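Local coordinates for protein putative phosphoribosyltransferase (Neisseria gonorrhoeae, PDB 5VOG) that binds the alarmone ppGpp and is probably a phosphoribosyltransferase of the type I family, a kind of glycosyltransferase, at residues V86-P91 with L118-K123; P62-T67 with P93-G98; E81-V86 with S110-E115. All coordinates share one frame; numbering follows the deposited sequence.

Contact 1 (V86-P91 with L118-K123). With MG (magnesium ion), chain F.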
loop_
_atom_site.group_PDB
_atom_site.type_symbol
_atom_site.label_atom_id
_atom_site.label_comp_id
_atom_site.label_asym_id
_atom_site.label_seq_id
_atom_site.Cartn_x
_atom_site.Cartn_y
_atom_site.Cartn_z
ATOM N N VAL A 86 11.707 5.444 8.146
ATOM C CA VAL A 86 10.690 6.486 8.217
ATOM C C VAL A 86 9.554 6.084 9.147
ATOM O O VAL A 86 9.068 6.900 9.936
ATOM C CB VAL A 86 10.164 6.795 6.796
ATOM C CG1 VAL A 86 9.056 7.859 6.842
ATOM C CG2 VAL A 86 11.312 7.228 5.890
ATOM N N GLN A 87 9.123 4.830 9.046
ATOM C CA GLN A 87 8.156 4.218 9.945
ATOM C C GLN A 87 8.579 2.777 10.186
ATOM O O GLN A 87 8.995 2.086 9.251
ATOM C CB GLN A 87 6.736 4.241 9.366
ATOM C CG GLN A 87 5.715 3.605 10.312
ATOM C CD GLN A 87 4.299 3.640 9.789
ATOM O OE1 GLN A 87 4.015 4.270 8.760
ATOM N NE2 GLN A 87 3.388 2.980 10.511
ATOM N N TRP A 88 8.465 2.314 11.427
ATOM C CA TRP A 88 8.863 0.951 11.735
ATOM C C TRP A 88 7.811 0.286 12.609
ATOM O O TRP A 88 6.871 0.926 13.095
ATOM C CB TRP A 88 10.244 0.906 12.406
ATOM C CG TRP A 88 10.932 -0.398 12.186
ATOM C CD1 TRP A 88 11.120 -1.403 13.099
ATOM C CD2 TRP A 88 11.480 -0.867 10.954
ATOM N NE1 TRP A 88 11.769 -2.461 12.507
ATOM C CE2 TRP A 88 12.005 -2.159 11.191
ATOM C CE3 TRP A 88 11.594 -0.316 9.676
ATOM C CZ2 TRP A 88 12.640 -2.906 10.193
ATOM C CZ3 TRP A 88 12.219 -1.057 8.681
ATOM C CH2 TRP A 88 12.733 -2.343 8.947
ATOM N N LEU A 89 7.957 -1.033 12.754
ATOM C CA LEU A 89 7.112 -1.843 13.631
ATOM C C LEU A 89 7.756 -1.847 15.005
ATOM O O LEU A 89 8.590 -2.698 15.313
ATOM C CB LEU A 89 6.967 -3.262 13.096
ATOM C CG LEU A 89 5.934 -3.510 12.012
ATOM C CD1 LEU A 89 6.124 -4.905 11.455
ATOM C CD2 LEU A 89 4.535 -3.348 12.570
ATOM N N ASP A 90 7.376 -0.873 15.829
ATOM C CA ASP A 90 7.906 -0.680 17.179
ATOM C C ASP A 90 6.772 -0.671 18.190
ATOM O O ASP A 90 5.961 0.275 18.190
ATOM C CB ASP A 90 8.664 0.644 17.283
ATOM C CG ASP A 90 9.878 0.692 16.407
ATOM O OD1 ASP A 90 10.586 -0.329 16.328
ATOM O OD2 ASP A 90 10.123 1.759 15.802
ATOM N N PRO A 91 6.636 -1.688 19.048
ATOM C CA PRO A 91 7.296 -2.990 18.983
ATOM C C PRO A 91 6.587 -3.859 17.960
ATOM O O PRO A 91 5.513 -3.481 17.488
ATOM C CB PRO A 91 7.102 -3.550 20.391
ATOM C CG PRO A 91 5.791 -2.978 20.812
ATOM C CD PRO A 91 5.771 -1.578 20.237
ATOM N N LEU A 118 16.003 -6.525 6.293
ATOM C CA LEU A 118 16.103 -7.902 6.764
ATOM C C LEU A 118 16.976 -7.996 8.008
ATOM O O LEU A 118 16.641 -8.722 8.952
ATOM C CB LEU A 118 16.642 -8.800 5.650
ATOM C CG LEU A 118 15.680 -8.947 4.462
ATOM C CD1 LEU A 118 16.294 -9.790 3.329
ATOM C CD2 LEU A 118 14.333 -9.520 4.920
ATOM N N LYS A 119 18.100 -7.275 8.031
ATOM C CA LYS A 119 18.937 -7.273 9.229
ATOM C C LYS A 119 18.161 -6.772 10.441
ATOM O O LYS A 119 18.284 -7.327 11.539
ATOM C CB LYS A 119 20.181 -6.420 9.001
ATOM C CG LYS A 119 21.276 -7.137 8.224
ATOM C CD LYS A 119 22.557 -6.321 8.202
ATOM C CE LYS A 119 23.690 -7.092 7.545
ATOM N NZ LYS A 119 24.964 -6.326 7.561
ATOM N N GLU A 120 17.350 -5.727 10.261
ATOM C CA GLU A 120 16.578 -5.212 11.384
ATOM C C GLU A 120 15.513 -6.202 11.829
ATOM O O GLU A 120 15.288 -6.375 13.030
ATOM C CB GLU A 120 15.942 -3.874 11.010
ATOM C CG GLU A 120 16.936 -2.741 10.871
ATOM C CD GLU A 120 17.734 -2.514 12.141
ATOM O OE1 GLU A 120 17.120 -2.437 13.223
ATOM O OE2 GLU A 120 18.977 -2.419 12.053
ATOM N N LEU A 121 14.837 -6.859 10.880
ATOM C CA LEU A 121 13.767 -7.778 11.250
ATOM C C LEU A 121 14.293 -9.075 11.855
ATOM O O LEU A 121 13.565 -9.731 12.609
ATOM C CB LEU A 121 12.882 -8.062 10.033
ATOM C CG LEU A 121 12.066 -6.850 9.557
ATOM C CD1 LEU A 121 11.431 -7.111 8.202
ATOM C CD2 LEU A 121 10.997 -6.491 10.584
ATOM N N LEU A 122 15.544 -9.445 11.574
ATOM C CA LEU A 122 16.115 -10.627 12.210
ATOM C C LEU A 122 16.412 -10.408 13.687
ATOM O O LEU A 122 16.704 -11.379 14.393
ATOM C CB LEU A 122 17.388 -11.063 11.481
ATOM C CG LEU A 122 17.147 -11.731 10.127
ATOM C CD1 LEU A 122 18.462 -12.037 9.426
ATOM C CD2 LEU A 122 16.313 -12.993 10.287
ATOM N N LYS A 123 16.360 -9.163 14.165
ATOM C CA LYS A 123 16.461 -8.890 15.593
ATOM C C LYS A 123 15.216 -9.303 16.359
ATOM O O LYS A 123 15.249 -9.335 17.595
ATOM C CB LYS A 123 16.722 -7.405 15.826
ATOM C CG LYS A 123 18.033 -6.916 15.254
ATOM C CD LYS A 123 18.157 -5.422 15.438
ATOM C CE LYS A 123 19.534 -4.932 15.051
ATOM N NZ LYS A 123 19.565 -3.455 15.094
HETATM MG MG MG F . 11.960 -1.609 17.283
HETATM O O HOH W 1 13.122 -4.721 13.926
HETATM O O HOH W 2 10.846 -3.320 16.292
HETATM O O HOH W 3 13.627 -2.084 15.585
HETATM O O HOH W 4 10.711 -1.056 19.212
HETATM O O HOH W 5 12.595 0.194 17.985
#
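The indole of Trp-88 meets Glu-120 and Leu-121 with its six-membered ring. Both partners come in obliquely on CZ2. CB of Glu-120 lies 3.5 Å from CZ2 of Trp-88, and CD2 of Leu-121 lies 4.0 Å from the same atom. At the ring edge, in the indole plane, sit two waters. One is 3.0 Å from Trp-88 NE1; the other is bound to magnesium and donates to Leu-89 O. In the type I phosphoribosyltransferase fold this joins the loop after strand 78-85 to the later part of helix 112-121. Trp-88 reaches the helix because its CG stands opposite the backbone N (chi1 -154°). The first water accepts from NE1 and donates to Glu-120 O, the two oxygens 2.9 Å apart. It ties the buried indole N-H to the helix backbone. The carboxylate of Glu-120 is turned 73° from the indole plane. The chain of Glu-120 bends at chi2, and its carboxylate forms a salt bridge with Lys-123, whose NZ approaches both oxygens on their syn sides, 26° out of plane. Lys-85 makes a cation-pi contact with Trp-88 and a long, weak ion pair with Glu-120. Leu-121 also packs on Val-103 and Ile-42 of the central sheet. Asp-90 precedes a cis peptide bond to Pro-91. Four waters bind the magnesium ion, and Asp-90 OD1, alone of the carboxylate oxygens, binds it at 2.1 Å.

Contact 2 (P62-T67 with P93-G98); sequences PIYAVT and PEVLRG
Leu-96 lays its CD1 methyl over one face of the Tyr-64 ring. CD1 of Leu-96 is 3.8 Å from the centroid of the Tyr-64 ring and only 9° off the ring normal, a CH-pi contact. Leu-96 and Tyr-64 run alongside each other, pointing in opposed directions. CD2 of Leu-96 is also close, 3.9 Å from Tyr-64 CE2. Pro-93 runs past the tyrosine in the same opposed sense. Its CG meets Tyr-64 CE1 obliquely at 3.9 Å. Val-95 crosses at a slant near the phenol end, where, in the modelled conformer, its CG1 lies 3.5 Å from Tyr-64 OH. In Tyr-64, CG is opposite the carbonyl carbon (chi1 -68°), and the ring leaves strand 63-75 toward the loop. That strand belongs to the central, largely parallel sheet of the phosphoribosyltransferase fold, beside strand 40-45. The loop carries a 3-10 turn at 94-96, in which Leu-96 N bonds to Pro-93 O. This turn brings Pro-93, Val-95 and Leu-96 to the same tyrosine. Ala-40 touches both Tyr-64 and Leu-96. Tyr-64 also packs on Val-86 of the second subunit. Outside the turn, Arg-97 NE forms a salt bridge with Glu-94 OE2 from above the carboxylate plane; its length is doubtfully short.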
loop_
_atom_site.group_PDB
_atom_site.type_symbol
_atom_site.label_atom_id
_atom_site.label_comp_id
_atom_site.label_asym_id
_atom_site.label_seq_id
_atom_site.Cartn_x
_atom_site.Cartn_y
_atom_site.Cartn_z
ATOM N N PRO A 62 -2.587 -10.759 6.596
ATOM C CA PRO A 62 -2.568 -9.306 6.825
ATOM C C PRO A 62 -1.254 -8.661 6.412
ATOM O O PRO A 62 -0.185 -9.279 6.476
ATOM C CB PRO A 62 -2.775 -9.184 8.340
ATOM C CG PRO A 62 -2.336 -10.520 8.895
ATOM C CD PRO A 62 -2.732 -11.520 7.849
ATOM N N ILE A 63 -1.341 -7.382 6.033
ATOM C CA ILE A 63 -0.187 -6.597 5.608
ATOM C C ILE A 63 0.178 -5.628 6.724
ATOM O O ILE A 63 -0.546 -4.660 6.980
ATOM C CB ILE A 63 -0.457 -5.816 4.314
ATOM C CG1 ILE A 63 -0.944 -6.728 3.189
ATOM C CG2 ILE A 63 0.787 -5.023 3.907
ATOM C CD1 ILE A 63 -1.613 -5.926 2.077
ATOM N N TYR A 64 1.317 -5.858 7.361
ATOM C CA TYR A 64 1.954 -4.860 8.206
ATOM C C TYR A 64 2.876 -4.002 7.342
ATOM O O TYR A 64 3.207 -4.363 6.211
ATOM C CB TYR A 64 2.724 -5.538 9.347
ATOM C CG TYR A 64 1.804 -6.224 10.341
ATOM C CD1 TYR A 64 1.450 -5.599 11.532
ATOM C CD2 TYR A 64 1.267 -7.488 10.076
ATOM C CE1 TYR A 64 0.588 -6.212 12.439
ATOM C CE2 TYR A 64 0.415 -8.110 10.970
ATOM C CZ TYR A 64 0.069 -7.468 12.149
ATOM O OH TYR A 64 -0.783 -8.091 13.035
ATOM N N ALA A 65 3.287 -2.847 7.873
ATOM C CA ALA A 65 4.031 -1.900 7.050
ATOM C C ALA A 65 5.215 -1.295 7.791
ATOM O O ALA A 65 5.131 -0.967 8.977
ATOM C CB ALA A 65 3.129 -0.766 6.555
ATOM N N VAL A 66 6.325 -1.155 7.069
ATOM C CA VAL A 66 7.438 -0.300 7.451
ATOM C C VAL A 66 7.716 0.575 6.239
ATOM O O VAL A 66 7.317 0.249 5.121
ATOM C CB VAL A 66 8.705 -1.098 7.855
ATOM C CG1 VAL A 66 8.396 -2.056 9.007
ATOM C CG2 VAL A 66 9.273 -1.857 6.650
ATOM N N THR A 67 8.388 1.706 6.458
ATOM C CA THR A 67 8.826 2.517 5.328
ATOM C C THR A 67 10.262 2.953 5.561
ATOM O O THR A 67 10.647 3.304 6.682
ATOM C CB THR A 67 7.925 3.753 5.083
ATOM O OG1 THR A 67 6.662 3.333 4.559
ATOM C CG2 THR A 67 8.564 4.719 4.069
ATOM N N PRO A 93 4.003 -6.494 17.144
ATOM C CA PRO A 93 2.852 -6.962 17.924
ATOM C C PRO A 93 3.018 -8.408 18.362
ATOM O O PRO A 93 3.644 -9.223 17.678
ATOM C CB PRO A 93 1.678 -6.805 16.951
ATOM C CG PRO A 93 2.120 -5.733 16.012
ATOM C CD PRO A 93 3.600 -5.928 15.846
ATOM N N GLU A 94 2.430 -8.722 19.518
ATOM C CA GLU A 94 2.604 -10.049 20.094
ATOM C C GLU A 94 2.036 -11.144 19.196
ATOM O O GLU A 94 2.540 -12.271 19.212
ATOM C CB GLU A 94 1.963 -10.105 21.481
ATOM C CG GLU A 94 2.618 -11.099 22.422
ATOM C CD GLU A 94 4.053 -10.725 22.773
ATOM O OE1 GLU A 94 4.396 -9.520 22.740
ATOM O OE2 GLU A 94 4.841 -11.640 23.083
ATOM N N VAL A 95 1.012 -10.834 18.392
ATOM C CA VAL A 95 0.403 -11.842 17.532
ATOM C C VAL A 95 1.382 -12.356 16.482
ATOM O O VAL A 95 1.171 -13.436 15.911
ATOM C CB VAL A 95 -0.882 -11.275 16.881
ATOM C CG1 VAL A 95 -0.549 -10.246 15.811
ATOM C CG2 VAL A 95 -1.750 -12.390 16.314
ATOM N N LEU A 96 2.459 -11.616 16.213
ATOM C CA LEU A 96 3.458 -12.048 15.243
ATOM C C LEU A 96 4.625 -12.802 15.865
ATOM O O LEU A 96 5.483 -13.294 15.125
ATOM C CB LEU A 96 3.996 -10.846 14.461
ATOM C CG LEU A 96 2.991 -10.120 13.566
ATOM C CD1 LEU A 96 3.686 -8.989 12.824
ATOM C CD2 LEU A 96 2.342 -11.094 12.595
ATOM N N ARG A 97 4.686 -12.906 17.193
ATOM C CA ARG A 97 5.809 -13.584 17.824
ATOM C C ARG A 97 5.824 -15.053 17.424
ATOM O O ARG A 97 4.805 -15.745 17.515
ATOM C CB ARG A 97 5.740 -13.451 19.348
ATOM C CG ARG A 97 6.883 -14.159 20.060
ATOM C CD ARG A 97 6.798 -14.019 21.576
ATOM N NE ARG A 97 6.896 -12.625 22.007
ATOM C CZ ARG A 97 8.042 -11.974 22.181
ATOM N NH1 ARG A 97 9.201 -12.583 21.956
ATOM N NH2 ARG A 97 8.031 -10.709 22.579
ATOM N N GLY A 98 6.982 -15.524 16.969
ATOM C CA GLY A 98 7.104 -16.907 16.551
ATOM C C GLY A 98 6.396 -17.258 15.264
ATOM O O GLY A 98 6.262 -18.445 14.958
#

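Contact 3 (E81-V86 with S110-E115). With G4P (guanosine-5',3'-tetraphosphate), chain D.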
loop_
_atom_site.group_PDB
_atom_site.type_symbol
_atom_site.label_atom_id
_atom_site.label_comp_id
_atom_site.label_asym_id
_atom_site.label_seq_id
_atom_site.Cartn_x
_atom_site.Cartn_y
_atom_site.Cartn_z
ATOM N N GLU A 81 24.120 9.191 0.137
ATOM C CA GLU A 81 22.785 8.787 0.547
ATOM C C GLU A 81 22.852 7.475 1.316
ATOM O O GLU A 81 23.549 6.538 0.916
ATOM C CB GLU A 81 21.868 8.641 -0.669
ATOM C CG GLU A 81 21.685 9.930 -1.448
ATOM C CD GLU A 81 20.589 9.839 -2.489
ATOM O OE1 GLU A 81 19.903 8.796 -2.548
ATOM O OE2 GLU A 81 20.413 10.816 -3.247
ATOM N N GLU A 82 22.136 7.423 2.438
ATOM C CA GLU A 82 22.026 6.219 3.249
ATOM C C GLU A 82 20.562 5.945 3.545
ATOM O O GLU A 82 19.748 6.871 3.624
ATOM C CB GLU A 82 22.788 6.344 4.569
ATOM N N VAL A 83 20.233 4.672 3.722
ATOM C CA VAL A 83 18.857 4.299 4.013
ATOM C C VAL A 83 18.589 4.465 5.505
ATOM O O VAL A 83 19.438 4.152 6.352
ATOM C CB VAL A 83 18.562 2.867 3.525
ATOM C CG1 VAL A 83 19.449 1.846 4.227
ATOM C CG2 VAL A 83 17.084 2.533 3.712
ATOM N N LYS A 84 17.397 4.980 5.823
ATOM C CA LYS A 84 16.942 5.156 7.197
ATOM C C LYS A 84 15.485 4.735 7.316
ATOM O O LYS A 84 14.744 4.695 6.331
ATOM C CB LYS A 84 17.059 6.607 7.678
ATOM N N LYS A 85 15.075 4.467 8.554
ATOM C CA LYS A 85 13.671 4.226 8.851
ATOM C C LYS A 85 12.867 5.518 8.789
ATOM O O LYS A 85 13.270 6.547 9.338
ATOM C CB LYS A 85 13.519 3.617 10.243
ATOM C CG LYS A 85 14.174 2.258 10.418
ATOM C CD LYS A 85 14.101 1.853 11.885
ATOM C CE LYS A 85 14.613 0.446 12.122
ATOM N NZ LYS A 85 14.715 0.154 13.580
ATOM N N VAL A 86 11.707 5.444 8.146
ATOM C CA VAL A 86 10.690 6.486 8.217
ATOM C C VAL A 86 9.554 6.084 9.147
ATOM O O VAL A 86 9.068 6.900 9.936
ATOM C CB VAL A 86 10.164 6.795 6.796
ATOM C CG1 VAL A 86 9.056 7.859 6.842
ATOM C CG2 VAL A 86 11.312 7.228 5.890
ATOM N N SER A 110 19.629 -2.592 -5.910
ATOM C CA SER A 110 20.939 -2.649 -5.265
ATOM C C SER A 110 20.985 -3.574 -4.057
ATOM O O SER A 110 22.081 -3.922 -3.608
ATOM C CB SER A 110 21.375 -1.250 -4.808
ATOM O OG SER A 110 20.647 -0.849 -3.646
ATOM N N ARG A 111 19.831 -3.951 -3.510
ATOM C CA ARG A 111 19.660 -4.714 -2.273
ATOM C C ARG A 111 20.083 -3.961 -1.020
ATOM O O ARG A 111 20.101 -4.557 0.064
ATOM C CB ARG A 111 20.386 -6.062 -2.309
ATOM C CG ARG A 111 19.645 -7.071 -3.104
ATOM C CD ARG A 111 20.374 -8.395 -3.236
ATOM N NE ARG A 111 19.605 -9.205 -4.159
ATOM C CZ ARG A 111 20.013 -10.342 -4.698
ATOM N NH1 ARG A 111 21.214 -10.836 -4.406
ATOM N NH2 ARG A 111 19.212 -10.987 -5.532
ATOM N N VAL A 112 20.389 -2.665 -1.121
ATOM C CA VAL A 112 20.773 -1.915 0.070
ATOM C C VAL A 112 19.587 -1.768 1.022
ATOM O O VAL A 112 19.729 -1.966 2.235
ATOM C CB VAL A 112 21.390 -0.561 -0.330
ATOM C CG1 VAL A 112 21.592 0.330 0.883
ATOM C CG2 VAL A 112 22.741 -0.802 -1.025
ATOM N N THR A 113 18.393 -1.459 0.501
ATOM C CA THR A 113 17.234 -1.376 1.390
ATOM C C THR A 113 16.871 -2.749 1.924
ATOM O O THR A 113 16.554 -2.904 3.113
ATOM C CB THR A 113 16.030 -0.779 0.664
ATOM O OG1 THR A 113 16.329 0.560 0.272
ATOM C CG2 THR A 113 14.786 -0.773 1.579
ATOM N N MET A 114 16.901 -3.754 1.046
ATOM C CA MET A 114 16.525 -5.104 1.440
ATOM C C MET A 114 17.415 -5.616 2.567
ATOM O O MET A 114 16.923 -6.159 3.563
ATOM C CB MET A 114 16.597 -6.024 0.227
ATOM C CG MET A 114 16.011 -7.399 0.454
ATOM S SD MET A 114 16.268 -8.435 -1.000
ATOM C CE MET A 114 15.285 -7.529 -2.189
ATOM N N GLU A 115 18.736 -5.447 2.428
ATOM C CA GLU A 115 19.644 -5.883 3.485
ATOM C C GLU A 115 19.364 -5.152 4.790
ATOM O O GLU A 115 19.348 -5.765 5.863
ATOM C CB GLU A 115 21.104 -5.670 3.075
ATOM C CG GLU A 115 22.072 -6.034 4.209
ATOM C CD GLU A 115 23.530 -5.672 3.946
ATOM O OE1 GLU A 115 23.993 -5.751 2.798
ATOM O OE2 GLU A 115 24.226 -5.315 4.920
HETATM P PB G4P D . 16.432 -2.871 -2.965
HETATM O O1B G4P D . 17.119 -2.989 -1.698
HETATM O O2B G4P D . 17.183 -3.465 -4.178
HETATM O O3B G4P D . 15.000 -3.487 -2.879
HETATM O O3A G4P D . 16.113 -1.345 -3.298
HETATM P PA G4P D . 17.072 -0.085 -3.432
HETATM O O1A G4P D . 17.557 0.364 -2.110
HETATM O O2A G4P D . 18.160 -0.385 -4.432
HETATM O "O5'" G4P D . 16.062 0.963 -4.124
HETATM C "C5'" G4P D . 16.214 2.390 -3.992
HETATM C "C4'" G4P D . 15.113 3.052 -4.777
HETATM O "O4'" G4P D . 15.343 2.885 -6.187
HETATM C "C3'" G4P D . 13.712 2.494 -4.504
HETATM O "O3'" G4P D . 12.870 3.573 -4.043
HETATM C "C2'" G4P D . 13.218 1.953 -5.849
HETATM O "O2'" G4P D . 11.828 2.173 -6.084
HETATM C "C1'" G4P D . 14.095 2.733 -6.826
HETATM N N9 G4P D . 14.322 1.996 -8.071
HETATM C C8 G4P D . 15.333 1.109 -8.330
HETATM N N7 G4P D . 15.268 0.592 -9.534
HETATM C C5 G4P D . 14.144 1.176 -10.098
HETATM C C6 G4P D . 13.554 1.031 -11.394
HETATM O O6 G4P D . 13.944 0.316 -12.322
HETATM N N1 G4P D . 12.433 1.823 -11.548
HETATM C C2 G4P D . 11.918 2.657 -10.589
HETATM N N2 G4P D . 10.836 3.367 -10.920
HETATM N N3 G4P D . 12.456 2.801 -9.381
HETATM C C4 G4P D . 13.554 2.042 -9.205
HETATM P PC G4P D . 12.828 4.037 -2.532
HETATM O O1C G4P D . 13.960 4.954 -2.225
HETATM O O2C G4P D . 12.809 2.763 -1.732
HETATM O O3C G4P D . 11.417 4.761 -2.374
HETATM P PD G4P D . 9.901 4.270 -2.440
HETATM O O1D G4P D . 9.939 2.784 -2.299
HETATM O O2D G4P D . 9.197 4.967 -1.253
HETATM O O3D G4P D . 9.370 4.778 -3.755
#
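Val-83 packs against Thr-113 and Val-112 at the start of helix 112-121. Val-83 lies on strand 78-85, an outermost strand of the sheet within this chain, beside strand 63-75. CG2 of Val-83 stands 4.0 Å from Thr-113 OG1, and CG1 of Val-83 is 4.3 Å from Val-112 CG1. Both are loose van der Waals contacts; the one between the valines is purely apolar. Val-83 and Val-112 are both partly exposed. Val-83 and Thr-113 slant across each other. In the modelled conformer CG1 of Val-83 takes the place between N and the carbonyl carbon (chi1 61°), which turns CG2 to Thr-113 and CG1 to Val-112. Phe-116, one turn further along the helix, also packs on Val-83.

The tight part lies on the ligand side of the helix start. The loop and first helical turn belong to the PRPP-binding signature motif of type I phosphoribosyltransferases. In relatives this motif holds the 5'-phosphate of phosphoribosyl pyrophosphate. Here it grips the 5'-diphosphate of ppGpp. O2A takes two bonds from Ser-110, with Ser-110 OG at 2.6 Å from O2A and the backbone N further off. Ser-110 OG also accepts from Val-112 N at 3.1 Å, a nearly straight bond (164°) that makes an ST turn and fixes the hydroxyl. Thr-113 OG1 donates to O1A of the ligand at 2.7 Å, so one side chain serves both the nucleotide and the valine. Thr-113 N adds a longer bond to the same oxygen. The outer phosphate is held by backbone: Arg-111 N bonds to O2B at 2.8 Å and Met-114 N to O1B at 2.9 Å. These N-H groups lie at the helix N-terminus, whose dipole probably favours the negative charge. Arg-111 occupies the N-cap position with positive phi (67°), and its guanidinium pairs with Asp-108.

The three contacts interleave along the chain: 62-67 comes first, then 81-86, 86-91, 93-98, 110-115 and 118-123. Contacts 1 and 3 share Val-86 and helix 112-121, with centres about 12 Å apart. Contact 3 uses the phosphate-binding start of that helix and contact 1 its later turns. Contacts 1 and 2 have centres about 10 Å apart and both touch the second subunit. Contacts 2 and 3 are about 20 Å apart but use neighbouring antiparallel strands, 63-75 and 78-85. A classic beta bulge sets Val-86 and Gln-87 against Thr-67 of the neighbouring strand. The pair of strands 63-75 and 78-85 thus runs between the ppGpp site and the subunit interface.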